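Heavy-metal chelation domain-containing protein (PDB 3NPG) is of unknown function but may chelate heavy metals, and probably includes a Rossmann-like domain. Local coordinates at residues Lys236-Glu239 / Ser240-Lys244; Ala74-Asn78 / Ile79-Thr83; Ile183-Arg186 / Ala187-Ala190. All coordinates share one frame; numbering follows the deposited sequence.

Contact 1: Lys236-Glu239 / Ser240-Lys244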
loop_
_atom_site.group_PDB
_atom_site.type_symbol
_atom_site.label_atom_id
_atom_site.label_comp_id
_atom_site.label_asym_id
_atom_site.label_seq_id
_atom_site.Cartn_x
_atom_site.Cartn_y
_atom_site.Cartn_z
ATOM N N LYS A 236 -23.370 5.086 -2.445
ATOM C CA LYS A 236 -24.678 4.672 -2.966
ATOM C C LYS A 236 -25.806 5.627 -2.553
ATOM O O LYS A 236 -26.810 5.739 -3.262
ATOM C CB LYS A 236 -24.998 3.229 -2.568
ATOM C CG LYS A 236 -24.546 2.212 -3.606
ATOM C CD LYS A 236 -24.965 0.800 -3.221
ATOM C CE LYS A 236 -24.887 -0.159 -4.388
ATOM N NZ LYS A 236 -25.946 0.114 -5.401
ATOM N N GLY A 237 -25.611 6.330 -1.434
ATOM C CA GLY A 237 -26.547 7.349 -0.972
ATOM C C GLY A 237 -26.486 8.587 -1.840
ATOM O O GLY A 237 -27.513 9.211 -2.124
ATOM N N PHE A 238 -25.274 8.941 -2.282
ATOM C CA PHE A 238 -25.042 10.049 -3.207
ATOM C C PHE A 238 -25.467 9.649 -4.629
ATOM O O PHE A 238 -25.993 10.477 -5.373
ATOM C CB PHE A 238 -23.552 10.462 -3.175
ATOM C CG PHE A 238 -23.069 11.201 -4.399
ATOM C CD1 PHE A 238 -23.431 12.523 -4.621
ATOM C CD2 PHE A 238 -22.210 10.588 -5.310
ATOM C CE1 PHE A 238 -22.974 13.211 -5.747
ATOM C CE2 PHE A 238 -21.752 11.278 -6.437
ATOM C CZ PHE A 238 -22.138 12.584 -6.649
ATOM N N GLU A 239 -25.232 8.372 -4.997
ATOM C CA GLU A 239 -25.569 7.823 -6.312
ATOM C C GLU A 239 -27.095 7.780 -6.518
ATOM O O GLU A 239 -27.571 8.023 -7.628
ATOM C CB GLU A 239 -24.965 6.412 -6.459
ATOM C CG GLU A 239 -24.877 5.919 -7.889
ATOM C CD GLU A 239 -24.167 4.587 -8.046
ATOM O OE1 GLU A 239 -24.503 3.639 -7.298
ATOM O OE2 GLU A 239 -23.290 4.485 -8.933
ATOM N N SER A 240 -27.857 7.493 -5.435
ATOM C CA SER A 240 -29.325 7.415 -5.493
ATOM C C SER A 240 -29.973 8.800 -5.651
ATOM O O SER A 240 -31.138 8.891 -6.039
ATOM C CB SER A 240 -29.876 6.710 -4.258
ATOM O OG SER A 240 -29.583 7.439 -3.079
ATOM N N GLU A 241 -29.217 9.876 -5.354
ATOM C CA GLU A 241 -29.712 11.254 -5.494
ATOM C C GLU A 241 -29.240 11.860 -6.823
ATOM O O GLU A 241 -29.245 13.084 -6.987
ATOM C CB GLU A 241 -29.248 12.121 -4.305
ATOM C CG GLU A 241 -29.771 11.649 -2.955
ATOM C CD GLU A 241 -31.278 11.703 -2.773
ATOM O OE1 GLU A 241 -31.947 12.456 -3.520
ATOM O OE2 GLU A 241 -31.779 11.060 -1.825
ATOM N N SER A 242 -28.856 10.996 -7.778
ATOM C CA SER A 242 -28.355 11.422 -9.076
ATOM C C SER A 242 -28.952 10.582 -10.197
ATOM O O SER A 242 -29.538 9.530 -9.934
ATOM C CB SER A 242 -26.831 11.322 -9.114
ATOM O OG SER A 242 -26.233 12.140 -8.122
ATOM N N ILE A 243 -28.796 11.040 -11.455
ATOM C CA ILE A 243 -29.229 10.285 -12.630
ATOM C C ILE A 243 -28.047 9.993 -13.541
ATOM O O ILE A 243 -27.321 10.911 -13.923
ATOM C CB ILE A 243 -30.410 10.968 -13.388
ATOM C CG1 ILE A 243 -30.142 12.470 -13.638
ATOM C CG2 ILE A 243 -31.731 10.751 -12.653
ATOM C CD1 ILE A 243 -29.827 12.806 -15.045
ATOM N N LYS A 244 -27.809 8.707 -13.836
ATOM C CA LYS A 244 -26.707 8.288 -14.696
ATOM C C LYS A 244 -26.989 8.640 -16.156
ATOM O O LYS A 244 -28.128 8.551 -16.597
ATOM C CB LYS A 244 -26.448 6.783 -14.547
ATOM C CG LYS A 244 -25.796 6.400 -13.221
ATOM C CD LYS A 244 -25.614 4.891 -13.100
ATOM C CE LYS A 244 -25.008 4.504 -11.776
ATOM N NZ LYS A 244 -24.942 3.028 -11.609
#
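With OG placed between its own backbone N and carbonyl carbon (chi1 63°), Ser240 turns its hydroxyl back over the helix it has just left and gives a hydrogen bond to Gly237 O, OG to O 2.9 Å. Ser242 takes another rotamer, OG beside the backbone N (chi1 -60°), and sends its hydroxyl to Phe238 O, 3.2 Å from OG. That carbonyl oxygen is gripped twice: Glu241 N also donates to it, and the two donors arrive from opposite faces of the carbonyl plane. Ser242 OG also lies over one face of the Phe238 ring, toward its rim, 4.2 Å above the plane.

The backbone that carries both serines forms a type I beta turn from Glu239 to Ser242, closed by Ser242 N on Glu239 O at 3.2 Å, which takes the chain from helix 235-239 into strand 242-248, outermost within this chain in the mixed sheet. Ser240 N still bonds Lys236 O in the helical i to i+4 pattern. The extended chains of Glu239 and Lys244 slant across each other, and Glu239 OE2 forms a salt bridge with Lys244 NZ at 3.5 Å, with CE alongside. Phe238 is buried, packing on Ala226 and Leu230 of helix 223-232 and on Val220 of strand 214-220.

Contact 2: Ala74-Asn78 / Ile79-Thr83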
loop_
_atom_site.group_PDB
_atom_site.type_symbol
_atom_site.label_atom_id
_atom_site.label_comp_id
_atom_site.label_asym_id
_atom_site.label_seq_id
_atom_site.Cartn_x
_atom_site.Cartn_y
_atom_site.Cartn_z
ATOM N N ALA A 74 -6.113 23.097 -11.114
ATOM C CA ALA A 74 -6.456 21.776 -11.647
ATOM C C ALA A 74 -5.234 21.058 -12.212
ATOM O O ALA A 74 -5.166 19.835 -12.148
ATOM C CB ALA A 74 -7.522 21.903 -12.714
ATOM N N ASP A 75 -4.267 21.817 -12.771
ATOM C CA ASP A 75 -3.047 21.231 -13.341
ATOM C C ASP A 75 -1.866 21.298 -12.344
ATOM O O ASP A 75 -0.698 21.264 -12.758
ATOM C CB ASP A 75 -2.686 21.909 -14.683
ATOM C CG ASP A 75 -2.470 23.413 -14.595
ATOM O OD1 ASP A 75 -2.909 24.021 -13.592
ATOM O OD2 ASP A 75 -1.905 23.986 -15.549
ATOM N N SER A 76 -2.181 21.350 -11.022
ATOM C CA SER A 76 -1.171 21.428 -9.961
ATOM C C SER A 76 -0.468 20.086 -9.756
ATOM O O SER A 76 -1.035 19.042 -10.055
ATOM C CB SER A 76 -1.814 21.885 -8.653
ATOM O OG SER A 76 -0.898 21.849 -7.570
ATOM N N LEU A 77 0.762 20.118 -9.218
ATOM C CA LEU A 77 1.494 18.899 -8.879
ATOM C C LEU A 77 0.920 18.299 -7.593
ATOM O O LEU A 77 1.104 17.112 -7.324
ATOM C CB LEU A 77 2.997 19.196 -8.710
ATOM C CG LEU A 77 3.847 19.130 -9.993
ATOM C CD1 LEU A 77 3.637 20.359 -10.860
ATOM C CD2 LEU A 77 5.308 18.992 -9.661
ATOM N N ASN A 78 0.193 19.124 -6.818
ATOM C CA ASN A 78 -0.462 18.711 -5.580
ATOM C C ASN A 78 -1.808 18.067 -5.905
ATOM O O ASN A 78 -2.688 18.727 -6.467
ATOM C CB ASN A 78 -0.656 19.934 -4.661
ATOM C CG ASN A 78 -1.054 19.609 -3.243
ATOM O OD1 ASN A 78 -1.818 18.670 -2.972
ATOM N ND2 ASN A 78 -0.623 20.446 -2.317
ATOM N N ILE A 79 -1.961 16.767 -5.576
ATOM C CA ILE A 79 -3.199 16.014 -5.845
ATOM C C ILE A 79 -4.446 16.651 -5.164
ATOM O O ILE A 79 -5.528 16.672 -5.765
ATOM C CB ILE A 79 -3.028 14.486 -5.507
ATOM C CG1 ILE A 79 -4.313 13.675 -5.840
ATOM C CG2 ILE A 79 -2.582 14.272 -4.049
ATOM C CD1 ILE A 79 -4.627 13.556 -7.319
ATOM N N ILE A 80 -4.270 17.220 -3.940
ATOM C CA ILE A 80 -5.358 17.895 -3.216
ATOM C C ILE A 80 -5.869 19.097 -4.023
ATOM O O ILE A 80 -7.085 19.264 -4.181
ATOM C CB ILE A 80 -4.919 18.307 -1.776
ATOM C CG1 ILE A 80 -4.355 17.096 -0.996
ATOM C CG2 ILE A 80 -6.081 18.967 -1.019
ATOM C CD1 ILE A 80 -3.704 17.442 0.311
ATOM N N GLU A 81 -4.937 19.898 -4.582
ATOM C CA GLU A 81 -5.275 21.056 -5.407
ATOM C C GLU A 81 -5.910 20.630 -6.747
ATOM O O GLU A 81 -6.822 21.303 -7.226
ATOM C CB GLU A 81 -4.042 21.932 -5.642
ATOM C CG GLU A 81 -3.533 22.614 -4.382
ATOM C CD GLU A 81 -2.240 23.393 -4.551
ATOM O OE1 GLU A 81 -1.819 23.614 -5.712
ATOM O OE2 GLU A 81 -1.647 23.785 -3.519
ATOM N N ARG A 82 -5.434 19.498 -7.341
ATOM C CA ARG A 82 -5.994 18.954 -8.591
ATOM C C ARG A 82 -7.424 18.473 -8.385
ATOM O O ARG A 82 -8.303 18.789 -9.194
ATOM C CB ARG A 82 -5.144 17.786 -9.116
ATOM C CG ARG A 82 -3.939 18.202 -9.912
ATOM C CD ARG A 82 -3.543 17.144 -10.943
ATOM N NE ARG A 82 -3.258 15.836 -10.333
ATOM C CZ ARG A 82 -2.086 15.504 -9.790
ATOM N NH1 ARG A 82 -1.101 16.391 -9.727
ATOM N NH2 ARG A 82 -1.904 14.293 -9.278
ATOM N N THR A 83 -7.650 17.637 -7.337
ATOM C CA THR A 83 -8.970 17.066 -7.043
ATOM C C THR A 83 -10.015 18.166 -6.795
ATOM O O THR A 83 -11.101 18.113 -7.373
ATOM C CB THR A 83 -8.878 16.051 -5.893
ATOM O OG1 THR A 83 -7.739 15.209 -6.103
ATOM C CG2 THR A 83 -10.132 15.203 -5.771
#
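Ser76 OG does two jobs at once: it donates to Glu81 OE1, 2.7 Å away, and accepts from Asn78 N at 3.0 Å, the bond that defines an ST turn. Its chi1 of 174° carries OG to the side of its carbonyl carbon, where both partners can be met. The hydroxyl approaches OE1 from above the carboxylate plane, 45° out of it, while Glu81 OE2 is hydrogen-bonded to Ser61 OG. Two residues on, Asn78 is the N-cap of helix 79-96, its OD1 accepting a weak bond from Ile80 N at 3.0 Å. The Asn78 amide stacks on the Glu81 carboxylate with their planes 23° apart, and its ND2 is held by Thr59 O.

Arg82 bends at chi3 so that its guanidinium turns back to the loop. NH1 donates to Ser76 O, 2.7 Å away, with the oxygen close to the guanidinium plane and the nitrogen in the carbonyl plane; Ile79 CA lies over one face of the group. Arg82 N donates to Asn78 O at 3.0 Å, the i to i+4 bond that opens the helix.

Shortening Glu81 to an alanine would probably leave the hydroxyls of Ser76 and Ser61 without their carboxylate partner and strip the Asn78 amide of the group stacked on it.

The loop joins helix 67-72 to helix 79-96; Asp75 ties it to Ser8 and Lys11 of helix 6-17, while Arg82 NE reaches Val176 O in helix 174-177, and Leu77 packs on Tyr153 of a second subunit.

Contact 3: Ile183-Arg186 / Ala187-Ala190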
loop_
_atom_site.group_PDB
_atom_site.type_symbol
_atom_site.label_atom_id
_atom_site.label_comp_id
_atom_site.label_asym_id
_atom_site.label_seq_id
_atom_site.Cartn_x
_atom_site.Cartn_y
_atom_site.Cartn_z
ATOM N N ILE A 183 -3.164 7.499 -21.622
ATOM C CA ILE A 183 -4.192 6.566 -22.099
ATOM C C ILE A 183 -4.629 6.896 -23.528
ATOM O O ILE A 183 -4.677 6.003 -24.377
ATOM C CB ILE A 183 -5.398 6.512 -21.105
ATOM C CG1 ILE A 183 -4.985 5.833 -19.779
ATOM C CG2 ILE A 183 -6.624 5.807 -21.741
ATOM C CD1 ILE A 183 -5.909 6.140 -18.594
ATOM N N LEU A 184 -4.890 8.186 -23.809
ATOM C CA LEU A 184 -5.308 8.630 -25.144
ATOM C C LEU A 184 -4.179 8.519 -26.165
ATOM O O LEU A 184 -4.421 8.121 -27.300
ATOM C CB LEU A 184 -5.858 10.066 -25.094
ATOM C CG LEU A 184 -7.158 10.250 -24.297
ATOM C CD1 LEU A 184 -7.530 11.705 -24.199
ATOM C CD2 LEU A 184 -8.299 9.450 -24.913
ATOM N N ASP A 185 -2.937 8.833 -25.752
ATOM C CA ASP A 185 -1.769 8.731 -26.632
ATOM C C ASP A 185 -1.513 7.275 -27.047
ATOM O O ASP A 185 -1.144 7.020 -28.199
ATOM C CB ASP A 185 -0.521 9.326 -25.947
ATOM C CG ASP A 185 0.801 8.990 -26.641
ATOM O OD1 ASP A 185 0.913 9.243 -27.866
ATOM O OD2 ASP A 185 1.733 8.509 -25.947
ATOM N N ARG A 186 -1.730 6.318 -26.117
ATOM C CA ARG A 186 -1.485 4.900 -26.386
ATOM C C ARG A 186 -2.693 4.195 -27.008
ATOM O O ARG A 186 -2.568 3.062 -27.469
ATOM C CB ARG A 186 -1.007 4.175 -25.113
ATOM C CG ARG A 186 0.313 4.733 -24.544
ATOM C CD ARG A 186 1.446 4.683 -25.563
ATOM N NE ARG A 186 1.916 3.316 -25.796
ATOM C CZ ARG A 186 2.759 2.973 -26.770
ATOM N NH1 ARG A 186 3.215 3.889 -27.616
ATOM N NH2 ARG A 186 3.146 1.713 -26.907
ATOM N N ALA A 187 -3.849 4.886 -27.081
ATOM C CA ALA A 187 -5.067 4.339 -27.699
ATOM C C ALA A 187 -4.970 4.412 -29.234
ATOM O O ALA A 187 -5.763 5.108 -29.878
ATOM C CB ALA A 187 -6.280 5.109 -27.214
ATOM N N LYS A 188 -3.985 3.692 -29.812
ATOM C CA LYS A 188 -3.668 3.732 -31.249
ATOM C C LYS A 188 -4.788 3.174 -32.135
ATOM O O LYS A 188 -5.076 3.746 -33.189
ATOM C CB LYS A 188 -2.346 2.972 -31.539
ATOM C CG LYS A 188 -1.178 3.338 -30.621
ATOM C CD LYS A 188 -0.589 4.704 -30.939
ATOM C CE LYS A 188 0.653 4.972 -30.125
ATOM N NZ LYS A 188 1.096 6.382 -30.248
ATOM N N LYS A 189 -5.380 2.033 -31.735
ATOM C CA LYS A 189 -6.340 1.284 -32.554
ATOM C C LYS A 189 -7.794 1.353 -31.979
ATOM O O LYS A 189 -8.740 0.847 -32.605
ATOM C CB LYS A 189 -5.858 -0.180 -32.666
ATOM C CG LYS A 189 -6.608 -1.033 -33.656
ATOM C CD LYS A 189 -5.933 -2.380 -33.847
ATOM C CE LYS A 189 -6.671 -3.493 -33.147
ATOM N NZ LYS A 189 -6.054 -4.815 -33.417
ATOM N N ALA A 190 -7.964 1.995 -30.804
ATOM C CA ALA A 190 -9.272 2.080 -30.155
ATOM C C ALA A 190 -10.218 2.992 -30.905
ATOM O O ALA A 190 -9.846 4.109 -31.280
ATOM C CB ALA A 190 -9.122 2.540 -28.719
HETATM O O HOH W 1 3.037 6.839 -27.829
#
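Lys188 folds back across the end of the helix it follows, its CB standing 4.1 Å from Arg186 O. Its chi1 of -48° sets CG 3.5 Å from that same oxygen, and the bend at chi2 (-74°) then turns CD toward Asp185 O. CE is near both Asp185 O, at 3.3 Å, and Arg186 NH1, at 3.7 Å. At the tip, NZ donates to Asp185 O at 3.1 Å, tilted 29° from the carbonyl plane, and makes a long salt bridge with Asp185 OD1, the two side chains running side by side in one direction.

A water gathers the charges: it donates to Asp185 OD2 and accepts from Lys188 NZ and from Arg186 NH1, lying in the guanidinium plane at its edge. This shared water and the aspartate probably offset the nearness of the two cations, whose NH1 and NZ are 4.2 Å apart. Arg186 has its main hold on Tyr159, through NE to its carbonyl oxygen and a cation-pi contact with its ring.

Ala187, packed on Ile168 and Ile193, centres an inverse gamma turn closed weakly by Lys188 N on Arg186 O, a tight exit from helix 180-186 toward strand 192-196 in the parallel part of a mixed sheet, consistent with a Rossmann-like fold.

Contact 2 is the buried one, contact 1 lies at the surface and contact 3 is partly buried. All three are junctions at helix ends: contact 2 starts a helix, while contacts 1 and 3 finish one and lead to strands of the same mixed sheet, 242-248 outermost within this chain and 192-196 inside it. Though they feed one sheet, contacts 1 and 3 sit on opposite sides of the chain's centre, their own centres about 31 Å apart. Their salt bridges join exposed lysines to partly exposed acidic partners, with a water added in contact 3. Contact 2, in the other part of the chain, instead relies on capping and on an arginine bonded to a backbone carbonyl.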